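Local atomic coordinates of CG4930 (Drosophila melanogaster, PDB entry 3ISM), a protein that binds endonuclease G and inhibits it, acting as a protein inhibitor of the nuclease with which it forms a complex. Residues L73-A78 and L119-L124; Q90-Y95 and D129-K134; E254-L259 and N293-N298. The protein carries 1 engineered substitution. All coordinates share one frame; numbering follows the deposited sequence.

Contact 1. Residues L73-A78 and L119-L124; sequences LLFDEA and LKKELL
Phe-75 meets Lys-121 and Leu-123 where helix 52-75 and helix 104-120 run out. The ring offers its CD1 and CE1 carbons: CD1 lies 3.7 Å from Lys-121 CD, and CE1 is 4.0 Å from Leu-123 CD1. Both partners come at a slant, neither flat over the ring nor in its plane. With CG turned away from its own carbonyl carbon (chi1 -51°), Phe-75 swings its ring toward the second segment although its CB does not point there.

The well-packed part centres on this ring. The aliphatic part of Lys-121 rests against it through CD, the closest approach between the segments. Leu-74 CB sits over the centre of one face of the Phe-75 ring, 3.8 Å above its plane, and Trp-71 meets the ring edge-to-face. Leu-114 and Val-118 of helix 104-120 also touch it, so the phenyl group is held from its own helix and from the neighbouring one. Leu-123 CD1 reaches only the margin of this group, 4.2 Å from Leu-74 O.

Toward solvent the contact is looser. Beyond CD the Lys-121 chain bends at its last torsion (chi4 -66°). The amine Lys-121 NZ stays 5.8 Å from Glu-77 OE2, near enough for attraction perhaps but not for a salt bridge; its pairing with Glu-117 is long and weak. The contact is thus mainly apolar in its direct touches, with charges at the margin.

The second segment is a tight helix-to-helix connection. Glu-122, with positive phi, ends helix 104-120 in a Schellman motif; Leu-123 then forms the centre of an inverse gamma turn and is the N-cap of helix 124-132. The arrangement is that of two helix termini packed at one end of an all-helical domain of the Ku C-terminal-like family.

Contact 2. Residues Q90-Y95 and D129-K134; sequences QLLEEY and DVLVKK
Leu-92 and Leu-131 lie on two helical turns whose backbones stay well apart, with CA atoms 9.3 Å from each other; the next residue, Glu-93, has its CA 8.3 Å from the CA of Lys-134, about a turn beyond Leu-131. Residues 90-95 are regular helix throughout. Residues 129-132 belong to helix 124-132 and include a wider pi-type turn, and Lys-134 N still bonds back to Val-130 O at 3.0 Å.

The inner half of the contact is a meeting of two methyls. Leu-92 points toward the other segment and places CD2 against Leu-131 CD2, the two side chains lying roughly perpendicular. The modelled separation of these methyls, 3.4 Å, is tighter than an ordinary van der Waals contact, and its exact value is doubtful. Leu-92 extends directly away from its backbone N (chi1 -174°), whereas Leu-131 leaves its backbone obliquely and closes the distance only with the end of its branch.

The outer half is exposed and mixes charge with hydrocarbon. Glu-93 OE1 rests 3.7 Å from Lys-134 CD, the two chains again crossing at about a right angle. The lysine bends at chi4 (-65°), which leaves its NZ 4.7 Å from Glu-93 OE1: opposite charges that probably attract but do not make a salt bridge.

Leu-92 is buried among several elements at once: Ile-70, Tyr-107, Trp-110, Ile-111, and Leu-136 in the loop after helix 124-132. Nearby, Leu-91 packs on Tyr-36, and Glu-94 makes a salt bridge to Arg-94 of the CG8862 chain. Helix 81-102 thus meets helix 124-132 through Leu-92 and Glu-93, helix 52-75 through Leu-91 and Leu-92, helix 104-120 through Leu-92, and helix 32-43 through Leu-91 and Glu-94.

Contact 3. Residues E254-L259 and N293-N298; sequences EIIWKL and NSWIFN
Trp-257 and Trp-295 bring their indoles together obliquely, neither stacked nor edge-to-face. The six-membered ring of Trp-257 and the five-membered ring of Trp-295 have centroids 5.9 Å apart and planes at 49°. The nearest atoms are Trp-257 CE3 and Trp-295 NE1, 3.9 Å apart, with the indole nitrogen also close to CZ3. Farther along the Trp-257 ring, CH2 comes to 3.9 Å from the backbone Asn-298 O, again at a slant. At its far corner, Trp-295 CH2 receives the methyl Ile-256 CD1 at 4.2 Å.

These rings bridge a wide gap. The axes of the two short helical segments stand 12.5 Å apart and run almost parallel, 8° between their directions. Both tryptophans carry CG away from the backbone N (chi1 of Trp-295 is 168°), and this stretches each indole toward the other helix, where the two slide past each other in opposite senses. Such a parallel pair is consistent with the first and third members of an up-down-up helical array, with helix 267-287 between helices 238-261 and 290-305 in the chain.

Helix 267-287 also packs here: Leu-276 touches the buried Ile-256, and Leu-277 touches Trp-295. Asn-298 directs its CB toward the helix of Trp-257, yet its amide turns away. Trp-257 meets Phe-261 as well, one turn further along its own helix.

From the N terminus, residues 73-78 take in the last part of helix 52-75 and the turn after it; contact 1 closes 40 intervening, mostly helical residues when 119-124 returns beside them. Contact 2 opens inside that loop, at 90-95, and closes after it, at 129-134, so the two cross rather than nest. Contact 1 joins the ends of helices 52-75 and 104-120, contact 2 joins helices 81-102 and 124-132, and all four belong to one helical body. Contact 3 follows in series, linking helices 238-261 and 290-305 in a separate helical body, its centre about 99 Å from that of contact 1 and about 85 Å from that of contact 2.

Contact 1. Residues L73-A78 and L119-L124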
loop_
_atom_site.group_PDB
_atom_site.type_symbol
_atom_site.label_atom_id
_atom_site.label_comp_id
_atom_site.label_asym_id
_atom_site.label_seq_id
_atom_site.Cartn_x
_atom_site.Cartn_y
_atom_site.Cartn_z
ATOM N N LEU C 73 24.183 -33.738 -28.610
ATOM C CA LEU C 73 25.496 -33.089 -28.524
ATOM C C LEU C 73 26.485 -33.942 -27.738
ATOM O O LEU C 73 27.667 -33.973 -28.050
ATOM C CB LEU C 73 25.392 -31.693 -27.905
ATOM C CG LEU C 73 24.761 -30.643 -28.827
ATOM C CD1 LEU C 73 24.266 -29.471 -28.016
ATOM C CD2 LEU C 73 25.721 -30.187 -29.920
ATOM N N LEU C 74 25.970 -34.651 -26.736
ATOM C CA LEU C 74 26.787 -35.479 -25.861
ATOM C C LEU C 74 27.096 -36.865 -26.423
ATOM O O LEU C 74 28.198 -37.362 -26.222
ATOM C CB LEU C 74 26.118 -35.614 -24.490
ATOM C CG LEU C 74 26.119 -34.365 -23.608
ATOM C CD1 LEU C 74 25.207 -34.536 -22.385
ATOM C CD2 LEU C 74 27.533 -34.006 -23.182
ATOM N N PHE C 75 26.147 -37.471 -27.144
ATOM C CA PHE C 75 26.255 -38.891 -27.496
ATOM C C PHE C 75 26.285 -39.251 -28.986
ATOM O O PHE C 75 26.652 -40.373 -29.326
ATOM C CB PHE C 75 25.146 -39.708 -26.795
ATOM C CG PHE C 75 25.054 -39.460 -25.307
ATOM C CD1 PHE C 75 26.132 -39.731 -24.474
ATOM C CD2 PHE C 75 23.890 -38.957 -24.743
ATOM C CE1 PHE C 75 26.051 -39.501 -23.106
ATOM C CE2 PHE C 75 23.804 -38.712 -23.376
ATOM C CZ PHE C 75 24.882 -38.989 -22.562
ATOM N N ASP C 76 25.888 -38.323 -29.860
ATOM C CA ASP C 76 25.817 -38.574 -31.312
ATOM C C ASP C 76 27.100 -39.032 -31.988
ATOM O O ASP C 76 27.031 -39.678 -33.033
ATOM C CB ASP C 76 25.299 -37.345 -32.073
ATOM C CG ASP C 76 23.833 -37.471 -32.471
ATOM O OD1 ASP C 76 23.187 -38.465 -32.064
ATOM O OD2 ASP C 76 23.325 -36.578 -33.203
ATOM N N GLU C 77 28.258 -38.688 -31.423
ATOM C CA GLU C 77 29.562 -39.013 -32.043
ATOM C C GLU C 77 29.861 -38.269 -33.357
ATOM O O GLU C 77 30.802 -38.604 -34.062
ATOM C CB GLU C 77 29.760 -40.532 -32.221
ATOM C CG GLU C 77 29.519 -41.342 -30.937
ATOM C CD GLU C 77 30.112 -42.748 -30.963
ATOM O OE1 GLU C 77 30.201 -43.369 -32.045
ATOM O OE2 GLU C 77 30.473 -43.236 -29.872
ATOM N N ALA C 78 29.050 -37.265 -33.678
ATOM C CA ALA C 78 29.358 -36.315 -34.745
ATOM C C ALA C 78 30.172 -35.176 -34.133
ATOM O O ALA C 78 30.097 -34.949 -32.920
ATOM C CB ALA C 78 28.064 -35.763 -35.345
ATOM N N LEU C 119 27.527 -42.029 -17.279
ATOM C CA LEU C 119 28.360 -42.977 -16.528
ATOM C C LEU C 119 28.648 -44.276 -17.286
ATOM O O LEU C 119 29.768 -44.783 -17.247
ATOM C CB LEU C 119 27.733 -43.278 -15.163
ATOM C CG LEU C 119 27.571 -42.069 -14.235
ATOM C CD1 LEU C 119 26.948 -42.492 -12.917
ATOM C CD2 LEU C 119 28.905 -41.367 -14.013
ATOM N N LYS C 120 27.629 -44.801 -17.962
ATOM C CA LYS C 120 27.738 -45.979 -18.820
ATOM C C LYS C 120 28.778 -45.778 -19.925
ATOM O O LYS C 120 29.560 -46.677 -20.229
ATOM C CB LYS C 120 26.367 -46.274 -19.432
ATOM C CG LYS C 120 26.327 -47.418 -20.420
ATOM C CD LYS C 120 25.261 -47.140 -21.476
ATOM C CE LYS C 120 25.270 -48.187 -22.567
ATOM N NZ LYS C 120 24.794 -49.500 -22.059
ATOM N N LYS C 121 28.786 -44.581 -20.505
ATOM C CA LYS C 121 29.724 -44.222 -21.565
ATOM C C LYS C 121 31.047 -43.716 -20.997
ATOM O O LYS C 121 31.966 -43.379 -21.748
ATOM C CB LYS C 121 29.096 -43.181 -22.494
ATOM C CG LYS C 121 27.835 -43.702 -23.163
ATOM C CD LYS C 121 27.621 -43.092 -24.526
ATOM C CE LYS C 121 26.578 -43.879 -25.333
ATOM N NZ LYS C 121 27.022 -45.254 -25.683
ATOM N N GLU C 122 31.123 -43.665 -19.666
ATOM C CA GLU C 122 32.343 -43.299 -18.934
ATOM C C GLU C 122 32.870 -41.922 -19.331
ATOM O O GLU C 122 34.072 -41.740 -19.532
ATOM C CB GLU C 122 33.430 -44.386 -19.070
ATOM C CG GLU C 122 33.169 -45.640 -18.224
ATOM C CD GLU C 122 34.358 -46.597 -18.189
ATOM O OE1 GLU C 122 35.328 -46.338 -17.430
ATOM O OE2 GLU C 122 34.318 -47.615 -18.917
ATOM N N LEU C 123 31.949 -40.966 -19.453
ATOM C CA LEU C 123 32.285 -39.555 -19.671
ATOM C C LEU C 123 32.484 -38.855 -18.322
ATOM O O LEU C 123 31.705 -37.970 -17.930
ATOM C CB LEU C 123 31.191 -38.870 -20.500
ATOM C CG LEU C 123 30.993 -39.417 -21.918
ATOM C CD1 LEU C 123 29.903 -38.657 -22.650
ATOM C CD2 LEU C 123 32.308 -39.367 -22.698
ATOM N N LEU C 124 33.535 -39.265 -17.617
ATOM C CA LEU C 124 33.700 -38.917 -16.209
ATOM C C LEU C 124 34.116 -37.467 -15.979
ATOM O O LEU C 124 33.795 -36.895 -14.932
ATOM C CB LEU C 124 34.663 -39.891 -15.504
ATOM C CG LEU C 124 34.205 -41.357 -15.407
ATOM C CD1 LEU C 124 35.115 -42.177 -14.488
ATOM C CD2 LEU C 124 32.762 -41.444 -14.939
#

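Contact 2. Residues Q90-Y95 and D129-K134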
loop_
_atom_site.group_PDB
_atom_site.type_symbol
_atom_site.label_atom_id
_atom_site.label_comp_id
_atom_site.label_asym_id
_atom_site.label_seq_id
_atom_site.Cartn_x
_atom_site.Cartn_y
_atom_site.Cartn_z
ATOM N N GLN C 90 26.441 -25.510 -21.779
ATOM C CA GLN C 90 25.796 -24.199 -21.806
ATOM C C GLN C 90 24.279 -24.266 -21.968
ATOM O O GLN C 90 23.559 -23.560 -21.276
ATOM C CB GLN C 90 26.392 -23.338 -22.917
ATOM C CG GLN C 90 27.840 -22.936 -22.687
ATOM C CD GLN C 90 28.351 -21.976 -23.742
ATOM O OE1 GLN C 90 27.588 -21.176 -24.290
ATOM N NE2 GLN C 90 29.657 -22.031 -24.020
ATOM N N LEU C 91 23.799 -25.099 -22.887
ATOM C CA LEU C 91 22.350 -25.307 -23.062
ATOM C C LEU C 91 21.732 -25.940 -21.809
ATOM O O LEU C 91 20.672 -25.499 -21.355
ATOM C CB LEU C 91 22.028 -26.143 -24.320
ATOM C CG LEU C 91 20.534 -26.431 -24.625
ATOM C CD1 LEU C 91 19.729 -25.159 -24.708
ATOM C CD2 LEU C 91 20.366 -27.231 -25.911
ATOM N N LEU C 92 22.403 -26.935 -21.234
ATOM C CA LEU C 92 21.889 -27.592 -20.032
ATOM C C LEU C 92 21.708 -26.600 -18.883
ATOM O O LEU C 92 20.671 -26.593 -18.222
ATOM C CB LEU C 92 22.793 -28.751 -19.600
ATOM C CG LEU C 92 22.350 -29.642 -18.432
ATOM C CD1 LEU C 92 21.009 -30.254 -18.730
ATOM C CD2 LEU C 92 23.386 -30.737 -18.203
ATOM N N GLU C 93 22.723 -25.773 -18.660
ATOM C CA GLU C 93 22.678 -24.740 -17.639
ATOM C C GLU C 93 21.526 -23.740 -17.839
ATOM O O GLU C 93 20.764 -23.477 -16.919
ATOM C CB GLU C 93 24.012 -23.996 -17.615
ATOM C CG GLU C 93 24.177 -23.122 -16.415
ATOM C CD GLU C 93 25.622 -23.071 -15.924
ATOM O OE1 GLU C 93 26.572 -23.291 -16.733
ATOM O OE2 GLU C 93 25.790 -22.812 -14.714
ATOM N N GLU C 94 21.415 -23.182 -19.042
ATOM C CA GLU C 94 20.309 -22.277 -19.373
ATOM C C GLU C 94 18.955 -22.967 -19.227
ATOM O O GLU C 94 18.032 -22.424 -18.600
ATOM C CB GLU C 94 20.464 -21.740 -20.797
ATOM C CG GLU C 94 19.436 -20.685 -21.202
ATOM C CD GLU C 94 19.662 -19.334 -20.548
ATOM O OE1 GLU C 94 20.817 -19.006 -20.213
ATOM O OE2 GLU C 94 18.678 -18.587 -20.386
ATOM N N TYR C 95 18.840 -24.169 -19.785
ATOM C CA TYR C 95 17.577 -24.905 -19.697
ATOM C C TYR C 95 17.176 -25.193 -18.233
ATOM O O TYR C 95 16.029 -24.911 -17.840
ATOM C CB TYR C 95 17.565 -26.150 -20.582
ATOM C CG TYR C 95 16.527 -27.171 -20.184
ATOM C CD1 TYR C 95 15.195 -26.810 -20.005
ATOM C CD2 TYR C 95 16.877 -28.501 -19.977
ATOM C CE1 TYR C 95 14.252 -27.744 -19.610
ATOM C CE2 TYR C 95 15.930 -29.435 -19.602
ATOM C CZ TYR C 95 14.626 -29.049 -19.423
ATOM O OH TYR C 95 13.673 -29.960 -19.060
ATOM N N ASP C 129 33.099 -32.374 -13.868
ATOM C CA ASP C 129 33.331 -30.944 -14.109
ATOM C C ASP C 129 32.049 -30.187 -14.415
ATOM O O ASP C 129 31.934 -29.002 -14.111
ATOM C CB ASP C 129 34.326 -30.735 -15.259
ATOM C CG ASP C 129 35.668 -31.411 -15.013
ATOM O OD1 ASP C 129 36.063 -31.552 -13.834
ATOM O OD2 ASP C 129 36.330 -31.798 -16.008
ATOM N N VAL C 130 31.094 -30.868 -15.033
ATOM C CA VAL C 130 29.854 -30.225 -15.418
ATOM C C VAL C 130 28.689 -30.589 -14.490
ATOM O O VAL C 130 28.222 -29.724 -13.732
ATOM C CB VAL C 130 29.504 -30.454 -16.915
ATOM C CG1 VAL C 130 28.223 -29.750 -17.265
ATOM C CG2 VAL C 130 30.642 -29.940 -17.818
ATOM N N LEU C 131 28.215 -31.837 -14.532
ATOM C CA LEU C 131 26.999 -32.186 -13.789
ATOM C C LEU C 131 27.158 -32.016 -12.271
ATOM O O LEU C 131 26.255 -31.501 -11.595
ATOM C CB LEU C 131 26.506 -33.593 -14.133
ATOM C CG LEU C 131 26.068 -33.810 -15.591
ATOM C CD1 LEU C 131 25.510 -35.222 -15.857
ATOM C CD2 LEU C 131 25.041 -32.783 -15.986
ATOM N N VAL C 132 28.302 -32.453 -11.747
ATOM C CA VAL C 132 28.575 -32.374 -10.319
ATOM C C VAL C 132 29.004 -30.951 -9.918
ATOM O O VAL C 132 28.326 -30.305 -9.104
ATOM C CB VAL C 132 29.633 -33.419 -9.860
ATOM C CG1 VAL C 132 30.075 -33.161 -8.423
ATOM C CG2 VAL C 132 29.094 -34.844 -10.011
ATOM N N LYS C 133 30.102 -30.456 -10.495
ATOM C CA LYS C 133 30.643 -29.159 -10.079
ATOM C C LYS C 133 29.675 -27.994 -10.282
ATOM O O LYS C 133 29.558 -27.129 -9.416
ATOM C CB LYS C 133 31.967 -28.842 -10.766
ATOM C CG LYS C 133 32.736 -27.739 -10.044
ATOM C CD LYS C 133 33.916 -27.228 -10.832
ATOM C CE LYS C 133 34.575 -26.067 -10.081
ATOM N NZ LYS C 133 34.749 -24.894 -10.987
ATOM N N LYS C 134 28.973 -27.976 -11.413
ATOM C CA LYS C 134 28.035 -26.889 -11.700
ATOM C C LYS C 134 26.662 -27.133 -11.068
ATOM O O LYS C 134 25.731 -26.354 -11.283
ATOM C CB LYS C 134 27.906 -26.655 -13.205
ATOM C CG LYS C 134 29.151 -26.044 -13.861
ATOM C CD LYS C 134 28.938 -25.845 -15.374
ATOM C CE LYS C 134 30.256 -25.664 -16.109
ATOM N NZ LYS C 134 30.966 -24.423 -15.702
#

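Contact 3. Residues E254-L259 and N293-N298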
loop_
_atom_site.group_PDB
_atom_site.type_symbol
_atom_site.label_atom_id
_atom_site.label_comp_id
_atom_site.label_asym_id
_atom_site.label_seq_id
_atom_site.Cartn_x
_atom_site.Cartn_y
_atom_site.Cartn_z
ATOM N N GLU C 254 -3.946 38.245 26.732
ATOM C CA GLU C 254 -4.119 39.098 27.914
ATOM C C GLU C 254 -2.845 39.831 28.367
ATOM O O GLU C 254 -2.921 40.955 28.874
ATOM C CB GLU C 254 -4.751 38.319 29.074
ATOM C CG GLU C 254 -6.272 38.131 28.951
ATOM C CD GLU C 254 -7.092 39.333 29.447
ATOM O OE1 GLU C 254 -6.521 40.424 29.680
ATOM O OE2 GLU C 254 -8.324 39.180 29.609
ATOM N N ILE C 255 -1.684 39.200 28.191
ATOM C CA ILE C 255 -0.413 39.863 28.507
ATOM C C ILE C 255 -0.049 40.916 27.439
ATOM O O ILE C 255 0.486 41.979 27.776
ATOM C CB ILE C 255 0.747 38.844 28.768
ATOM C CG1 ILE C 255 2.071 39.566 29.057
ATOM C CG2 ILE C 255 0.898 37.878 27.616
ATOM C CD1 ILE C 255 3.260 38.641 29.293
ATOM N N ILE C 256 -0.354 40.615 26.169
ATOM C CA ILE C 256 -0.171 41.557 25.058
ATOM C C ILE C 256 -0.943 42.857 25.339
ATOM O O ILE C 256 -0.407 43.955 25.184
ATOM C CB ILE C 256 -0.622 40.938 23.697
ATOM C CG1 ILE C 256 0.325 39.808 23.272
ATOM C CG2 ILE C 256 -0.689 42.002 22.593
ATOM C CD1 ILE C 256 -0.165 38.980 22.078
ATOM N N TRP C 257 -2.191 42.704 25.781
ATOM C CA TRP C 257 -3.045 43.822 26.165
ATOM C C TRP C 257 -2.500 44.582 27.386
ATOM O O TRP C 257 -2.723 45.782 27.514
ATOM C CB TRP C 257 -4.478 43.341 26.425
ATOM C CG TRP C 257 -5.526 44.402 26.211
ATOM C CD1 TRP C 257 -5.895 45.385 27.088
ATOM C CD2 TRP C 257 -6.347 44.579 25.046
ATOM N NE1 TRP C 257 -6.886 46.163 26.542
ATOM C CE2 TRP C 257 -7.185 45.691 25.291
ATOM C CE3 TRP C 257 -6.453 43.910 23.819
ATOM C CZ2 TRP C 257 -8.118 46.147 24.355
ATOM C CZ3 TRP C 257 -7.382 44.362 22.890
ATOM C CH2 TRP C 257 -8.202 45.473 23.164
ATOM N N LYS C 258 -1.792 43.883 28.273
ATOM C CA LYS C 258 -1.121 44.528 29.408
ATOM C C LYS C 258 0.115 45.303 28.953
ATOM O O LYS C 258 0.248 46.492 29.246
ATOM C CB LYS C 258 -0.735 43.507 30.488
ATOM C CG LYS C 258 -1.568 43.568 31.765
ATOM C CD LYS C 258 -2.729 42.586 31.757
ATOM C CE LYS C 258 -3.479 42.618 33.085
ATOM N NZ LYS C 258 -4.404 41.462 33.220
ATOM N N LEU C 259 1.000 44.617 28.224
ATOM C CA LEU C 259 2.248 45.194 27.706
ATOM C C LEU C 259 2.040 46.515 26.965
ATOM O O LEU C 259 2.856 47.437 27.069
ATOM C CB LEU C 259 2.936 44.195 26.766
ATOM C CG LEU C 259 3.722 43.031 27.379
ATOM C CD1 LEU C 259 3.714 41.813 26.443
ATOM C CD2 LEU C 259 5.149 43.449 27.726
ATOM N N ASN C 293 -8.744 35.948 14.463
ATOM C CA ASN C 293 -9.275 36.817 13.410
ATOM C C ASN C 293 -10.324 37.820 13.888
ATOM O O ASN C 293 -10.471 38.897 13.312
ATOM C CB ASN C 293 -9.824 35.979 12.253
ATOM C CG ASN C 293 -8.723 35.325 11.440
ATOM O OD1 ASN C 293 -7.543 35.644 11.606
ATOM N ND2 ASN C 293 -9.101 34.394 10.565
ATOM N N SER C 294 -11.043 37.462 14.945
ATOM C CA SER C 294 -11.988 38.375 15.559
ATOM C C SER C 294 -11.251 39.385 16.438
ATOM O O SER C 294 -11.444 40.597 16.300
ATOM C CB SER C 294 -13.020 37.595 16.376
ATOM O OG SER C 294 -13.330 36.371 15.730
ATOM N N TRP C 295 -10.396 38.872 17.323
ATOM C CA TRP C 295 -9.719 39.672 18.354
ATOM C C TRP C 295 -8.674 40.628 17.790
ATOM O O TRP C 295 -8.497 41.729 18.321
ATOM C CB TRP C 295 -9.085 38.746 19.400
ATOM C CG TRP C 295 -8.121 39.387 20.386
ATOM C CD1 TRP C 295 -8.431 39.966 21.583
ATOM C CD2 TRP C 295 -6.688 39.462 20.268
ATOM N NE1 TRP C 295 -7.290 40.404 22.212
ATOM C CE2 TRP C 295 -6.206 40.113 21.426
ATOM C CE3 TRP C 295 -5.769 39.047 19.294
ATOM C CZ2 TRP C 295 -4.846 40.360 21.639
ATOM C CZ3 TRP C 295 -4.415 39.292 19.506
ATOM C CH2 TRP C 295 -3.968 39.939 20.671
ATOM N N ILE C 296 -7.981 40.215 16.726
ATOM C CA ILE C 296 -6.901 41.048 16.170
ATOM C C ILE C 296 -7.417 42.424 15.695
ATOM O O ILE C 296 -6.699 43.427 15.771
ATOM C CB ILE C 296 -6.040 40.288 15.095
ATOM C CG1 ILE C 296 -4.652 40.914 14.945
ATOM C CG2 ILE C 296 -6.774 40.153 13.742
ATOM C CD1 ILE C 296 -3.788 40.827 16.170
ATOM N N PHE C 297 -8.678 42.456 15.265
ATOM C CA PHE C 297 -9.379 43.687 14.910
ATOM C C PHE C 297 -9.603 44.586 16.118
ATOM O O PHE C 297 -9.477 45.814 16.015
ATOM C CB PHE C 297 -10.729 43.367 14.272
ATOM C CG PHE C 297 -10.665 43.137 12.795
ATOM C CD1 PHE C 297 -10.767 44.203 11.907
ATOM C CD2 PHE C 297 -10.523 41.851 12.285
ATOM C CE1 PHE C 297 -10.717 43.995 10.536
ATOM C CE2 PHE C 297 -10.471 41.627 10.910
ATOM C CZ PHE C 297 -10.568 42.702 10.033
ATOM N N ASN C 298 -9.948 43.972 17.253
ATOM C CA ASN C 298 -10.095 44.696 18.522
ATOM C C ASN C 298 -8.774 45.310 18.985
ATOM O O ASN C 298 -8.744 46.456 19.439
ATOM C CB ASN C 298 -10.649 43.779 19.622
ATOM C CG ASN C 298 -12.031 43.226 19.298
ATOM O OD1 ASN C 298 -12.272 42.026 19.436
ATOM N ND2 ASN C 298 -12.943 44.099 18.879
#